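Local coordinates for protein N-terminal acetyltransferase B complex subunit MDM20 (Candida albicans, PDB 5K04) that serves as the non-catalytic subunit of the NatB N-terminal acetyltransferase complex, probably a helical-repeat scaffold that holds the catalytic subunit, at residues T146-L157 against Y168-L179. Residues are numbered along the deposited sequence; the frame is centred on the assembly and turned at random.
Sequences TLWYAFSFHLLL and YNSLGKKLMEGL
Ala150 faces Gly172 where the helices of 146-157 and 168-177 run nearly antiparallel, the axes of these segments 8.4 Å apart at closest approach and at 155° to each other, and the two CA atoms come within 4.5 Å. That small-on-small pair lets larger side chains interlock on both flanks, the essence of knobs-into-holes packing in a helical hairpin. Phe153 is one knob, seated among Tyr168, Leu171, Gly172 and Leu175. Leu171 lies over one face of the Phe153 ring in a CH-pi contact, CB 4.0 Å from the centroid, while the Tyr168 ring meets that of Phe153 obliquely, planes at 47°. Leu175 is the reciprocal knob, in a hole made by Thr146, Tyr149, Ala150 and Phe153. Its two methyls divide the work: CD1 nestles beside the rings of Tyr149 and Phe153 where these meet, 3.6 Å from Tyr149 CD2, and CD2 meets Thr146 CG2. The methyl of Thr146 stands anti to the backbone N (chi1 -56° for OG1), which turns it to Leu175 and Leu179 and leaves OG1 to Asn137. Met176, its chain bent twice, curls back so that SD lies 3.6 Å from Ala150 CB and CE reaches Leu147 CD2. At the other end, Leu156 sets CD1 over a face of the Tyr168 ring, and Leu157 CD2 approaches that ring's edge. Mainly apolar groups thus join consecutive helices 143-157 and 162-177 in an antiparallel hairpin, consistent with a helical-repeat architecture. Helix 126-138 packs on Tyr149 and Phe153, helix 185-192 touches Leu147 and Met176, and helix 489-503 lies against Leu147, Phe151 and Leu155.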
# COMPACT_ATOMS: atom_id res chain seq x y z
N THR A 146 -9.12 -28.21 -12.91
CA THR A 146 -9.50 -27.69 -14.22
C THR A 146 -9.75 -26.19 -14.15
O THR A 146 -9.37 -25.43 -15.05
CB THR A 146 -10.72 -28.45 -14.74
OG1 THR A 146 -10.42 -29.85 -14.77
CG2 THR A 146 -11.08 -27.98 -16.14
N LEU A 147 -10.38 -25.74 -13.06
CA LEU A 147 -10.63 -24.32 -12.86
C LEU A 147 -9.32 -23.55 -12.72
O LEU A 147 -9.17 -22.48 -13.31
CB LEU A 147 -11.51 -24.13 -11.62
CG LEU A 147 -12.95 -24.60 -11.79
CD1 LEU A 147 -13.62 -24.93 -10.46
CD2 LEU A 147 -13.72 -23.50 -12.50
N TRP A 148 -8.39 -24.08 -11.92
CA TRP A 148 -7.05 -23.51 -11.80
C TRP A 148 -6.43 -23.27 -13.17
O TRP A 148 -6.02 -22.15 -13.51
CB TRP A 148 -6.16 -24.46 -10.99
CG TRP A 148 -6.46 -24.51 -9.52
CD1 TRP A 148 -7.51 -23.91 -8.88
CD2 TRP A 148 -5.69 -25.18 -8.50
NE1 TRP A 148 -7.45 -24.17 -7.52
CE2 TRP A 148 -6.34 -24.94 -7.26
CE3 TRP A 148 -4.53 -25.95 -8.51
CZ2 TRP A 148 -5.86 -25.46 -6.05
CZ3 TRP A 148 -4.05 -26.46 -7.31
CH2 TRP A 148 -4.72 -26.22 -6.10
N TYR A 149 -6.37 -24.34 -13.96
CA TYR A 149 -5.76 -24.30 -15.28
C TYR A 149 -6.43 -23.24 -16.15
O TYR A 149 -5.75 -22.41 -16.77
CB TYR A 149 -5.87 -25.69 -15.88
CG TYR A 149 -5.10 -25.92 -17.14
CD1 TYR A 149 -3.92 -25.22 -17.40
CD2 TYR A 149 -5.53 -26.86 -18.08
CE1 TYR A 149 -3.19 -25.43 -18.56
CE2 TYR A 149 -4.80 -27.09 -19.26
CZ TYR A 149 -3.63 -26.38 -19.49
OH TYR A 149 -2.90 -26.58 -20.64
N ALA A 150 -7.77 -23.21 -16.15
CA ALA A 150 -8.55 -22.24 -16.92
C ALA A 150 -8.28 -20.82 -16.44
O ALA A 150 -8.06 -19.90 -17.24
CB ALA A 150 -10.04 -22.56 -16.81
N PHE A 151 -8.34 -20.62 -15.13
CA PHE A 151 -8.07 -19.30 -14.57
C PHE A 151 -6.66 -18.84 -14.91
O PHE A 151 -6.44 -17.65 -15.16
CB PHE A 151 -8.30 -19.34 -13.05
CG PHE A 151 -8.16 -18.00 -12.39
CD1 PHE A 151 -9.09 -16.99 -12.63
CD2 PHE A 151 -7.10 -17.75 -11.53
CE1 PHE A 151 -8.95 -15.75 -12.01
CE2 PHE A 151 -6.97 -16.52 -10.91
CZ PHE A 151 -7.89 -15.52 -11.16
N SER A 152 -5.71 -19.78 -14.97
CA SER A 152 -4.32 -19.43 -15.28
C SER A 152 -4.18 -18.89 -16.70
O SER A 152 -3.22 -18.17 -16.98
CB SER A 152 -3.41 -20.64 -15.06
OG SER A 152 -3.62 -21.65 -16.05
N PHE A 153 -5.12 -19.23 -17.59
CA PHE A 153 -5.08 -18.68 -18.95
C PHE A 153 -5.48 -17.22 -18.97
O PHE A 153 -4.94 -16.42 -19.74
CB PHE A 153 -5.98 -19.48 -19.88
CG PHE A 153 -5.36 -20.74 -20.38
CD1 PHE A 153 -4.31 -20.69 -21.29
CD2 PHE A 153 -5.79 -21.97 -19.92
CE1 PHE A 153 -3.70 -21.86 -21.75
CE2 PHE A 153 -5.20 -23.15 -20.37
CZ PHE A 153 -4.15 -23.10 -21.29
N HIS A 154 -6.44 -16.85 -18.12
CA HIS A 154 -6.75 -15.45 -17.89
C HIS A 154 -5.55 -14.69 -17.33
O HIS A 154 -5.25 -13.57 -17.77
CB HIS A 154 -7.92 -15.32 -16.93
CG HIS A 154 -8.05 -13.96 -16.35
ND1 HIS A 154 -8.36 -12.85 -17.12
CD2 HIS A 154 -7.89 -13.50 -15.09
CE1 HIS A 154 -8.40 -11.78 -16.35
NE2 HIS A 154 -8.12 -12.15 -15.12
N LEU A 155 -4.87 -15.27 -16.33
CA LEU A 155 -3.68 -14.65 -15.76
C LEU A 155 -2.65 -14.35 -16.84
O LEU A 155 -2.07 -13.26 -16.88
CB LEU A 155 -3.07 -15.55 -14.70
CG LEU A 155 -3.88 -15.74 -13.41
CD1 LEU A 155 -3.03 -16.55 -12.43
CD2 LEU A 155 -4.31 -14.38 -12.80
N LEU A 156 -2.42 -15.33 -17.73
CA LEU A 156 -1.47 -15.16 -18.84
C LEU A 156 -1.92 -14.05 -19.77
O LEU A 156 -1.12 -13.22 -20.20
CB LEU A 156 -1.35 -16.46 -19.62
CG LEU A 156 -0.43 -17.56 -19.14
CD1 LEU A 156 -0.61 -18.79 -20.02
CD2 LEU A 156 1.01 -17.06 -19.15
N LEU A 157 -3.22 -14.05 -20.12
CA LEU A 157 -3.78 -13.03 -21.00
C LEU A 157 -3.55 -11.62 -20.47
O LEU A 157 -3.62 -10.66 -21.24
CB LEU A 157 -5.28 -13.27 -21.17
CG LEU A 157 -5.64 -14.37 -22.16
CD1 LEU A 157 -7.12 -14.71 -22.06
CD2 LEU A 157 -5.27 -13.90 -23.55
N TYR A 168 -4.94 -18.79 -25.97
CA TYR A 168 -5.15 -18.81 -24.52
C TYR A 168 -6.62 -18.65 -24.19
O TYR A 168 -7.15 -19.30 -23.27
CB TYR A 168 -4.33 -17.70 -23.86
CG TYR A 168 -2.82 -17.89 -23.86
CD1 TYR A 168 -2.24 -19.11 -24.18
CD2 TYR A 168 -1.97 -16.84 -23.51
CE1 TYR A 168 -0.86 -19.28 -24.16
CE2 TYR A 168 -0.59 -17.01 -23.48
CZ TYR A 168 -0.04 -18.22 -23.80
OH TYR A 168 1.32 -18.38 -23.79
N ASN A 169 -7.31 -17.79 -24.93
CA ASN A 169 -8.72 -17.55 -24.67
C ASN A 169 -9.57 -18.74 -25.07
O ASN A 169 -10.56 -19.06 -24.40
CB ASN A 169 -9.16 -16.31 -25.43
CG ASN A 169 -10.40 -15.74 -24.87
OD1 ASN A 169 -10.36 -15.00 -23.87
ND2 ASN A 169 -11.53 -16.12 -25.45
N SER A 170 -9.20 -19.41 -26.17
CA SER A 170 -9.93 -20.58 -26.63
C SER A 170 -9.74 -21.77 -25.69
O SER A 170 -10.66 -22.56 -25.49
CB SER A 170 -9.47 -20.95 -28.05
OG SER A 170 -9.69 -22.32 -28.29
N LEU A 171 -8.53 -21.92 -25.13
CA LEU A 171 -8.29 -23.04 -24.23
C LEU A 171 -9.00 -22.84 -22.90
O LEU A 171 -9.51 -23.81 -22.31
CB LEU A 171 -6.78 -23.24 -24.02
CG LEU A 171 -5.94 -23.73 -25.21
CD1 LEU A 171 -4.48 -23.55 -24.93
CD2 LEU A 171 -6.22 -25.19 -25.59
N GLY A 172 -9.05 -21.61 -22.40
CA GLY A 172 -9.74 -21.37 -21.14
C GLY A 172 -11.24 -21.52 -21.27
O GLY A 172 -11.89 -22.10 -20.40
N LYS A 173 -11.80 -20.99 -22.36
CA LYS A 173 -13.23 -21.10 -22.62
C LYS A 173 -13.65 -22.56 -22.70
O LYS A 173 -14.66 -22.96 -22.10
CB LYS A 173 -13.58 -20.37 -23.92
CG LYS A 173 -15.06 -20.29 -24.20
CD LYS A 173 -15.36 -20.08 -25.68
CE LYS A 173 -15.44 -18.62 -26.06
NZ LYS A 173 -15.97 -18.48 -27.45
N LYS A 174 -12.88 -23.37 -23.42
CA LYS A 174 -13.24 -24.76 -23.64
C LYS A 174 -13.11 -25.59 -22.37
O LYS A 174 -13.90 -26.50 -22.13
CB LYS A 174 -12.37 -25.31 -24.78
CG LYS A 174 -12.34 -26.81 -24.93
CD LYS A 174 -11.30 -27.20 -25.98
CE LYS A 174 -9.94 -26.54 -25.69
NZ LYS A 174 -8.96 -26.72 -26.80
N LEU A 175 -12.11 -25.29 -21.54
CA LEU A 175 -11.99 -25.94 -20.24
C LEU A 175 -13.20 -25.66 -19.36
O LEU A 175 -13.71 -26.55 -18.68
CB LEU A 175 -10.73 -25.46 -19.52
CG LEU A 175 -9.41 -26.00 -20.03
CD1 LEU A 175 -8.29 -25.14 -19.53
CD2 LEU A 175 -9.25 -27.44 -19.58
N MET A 176 -13.67 -24.40 -19.36
CA MET A 176 -14.82 -24.03 -18.55
C MET A 176 -16.10 -24.64 -19.10
O MET A 176 -16.94 -25.14 -18.34
CB MET A 176 -14.93 -22.49 -18.45
CG MET A 176 -13.80 -21.84 -17.55
SD MET A 176 -13.56 -22.63 -16.00
CE MET A 176 -15.23 -22.45 -15.47
N GLU A 177 -16.27 -24.63 -20.43
CA GLU A 177 -17.43 -25.27 -21.03
C GLU A 177 -17.51 -26.74 -20.63
O GLU A 177 -18.60 -27.26 -20.40
CB GLU A 177 -17.41 -25.07 -22.56
CG GLU A 177 -17.72 -23.59 -22.96
CD GLU A 177 -17.43 -23.20 -24.43
OE1 GLU A 177 -16.85 -24.01 -25.20
OE2 GLU A 177 -17.81 -22.06 -24.82
N GLY A 178 -16.35 -27.40 -20.45
CA GLY A 178 -16.31 -28.79 -20.00
C GLY A 178 -16.87 -29.03 -18.60
O GLY A 178 -17.15 -30.18 -18.26
N LEU A 179 -17.04 -27.97 -17.80
CA LEU A 179 -17.48 -28.07 -16.41
C LEU A 179 -18.97 -27.79 -16.24
O LEU A 179 -19.46 -27.83 -15.11
CB LEU A 179 -16.68 -27.12 -15.53
CG LEU A 179 -15.18 -27.40 -15.58
CD1 LEU A 179 -14.40 -26.38 -14.75
CD2 LEU A 179 -14.91 -28.83 -15.09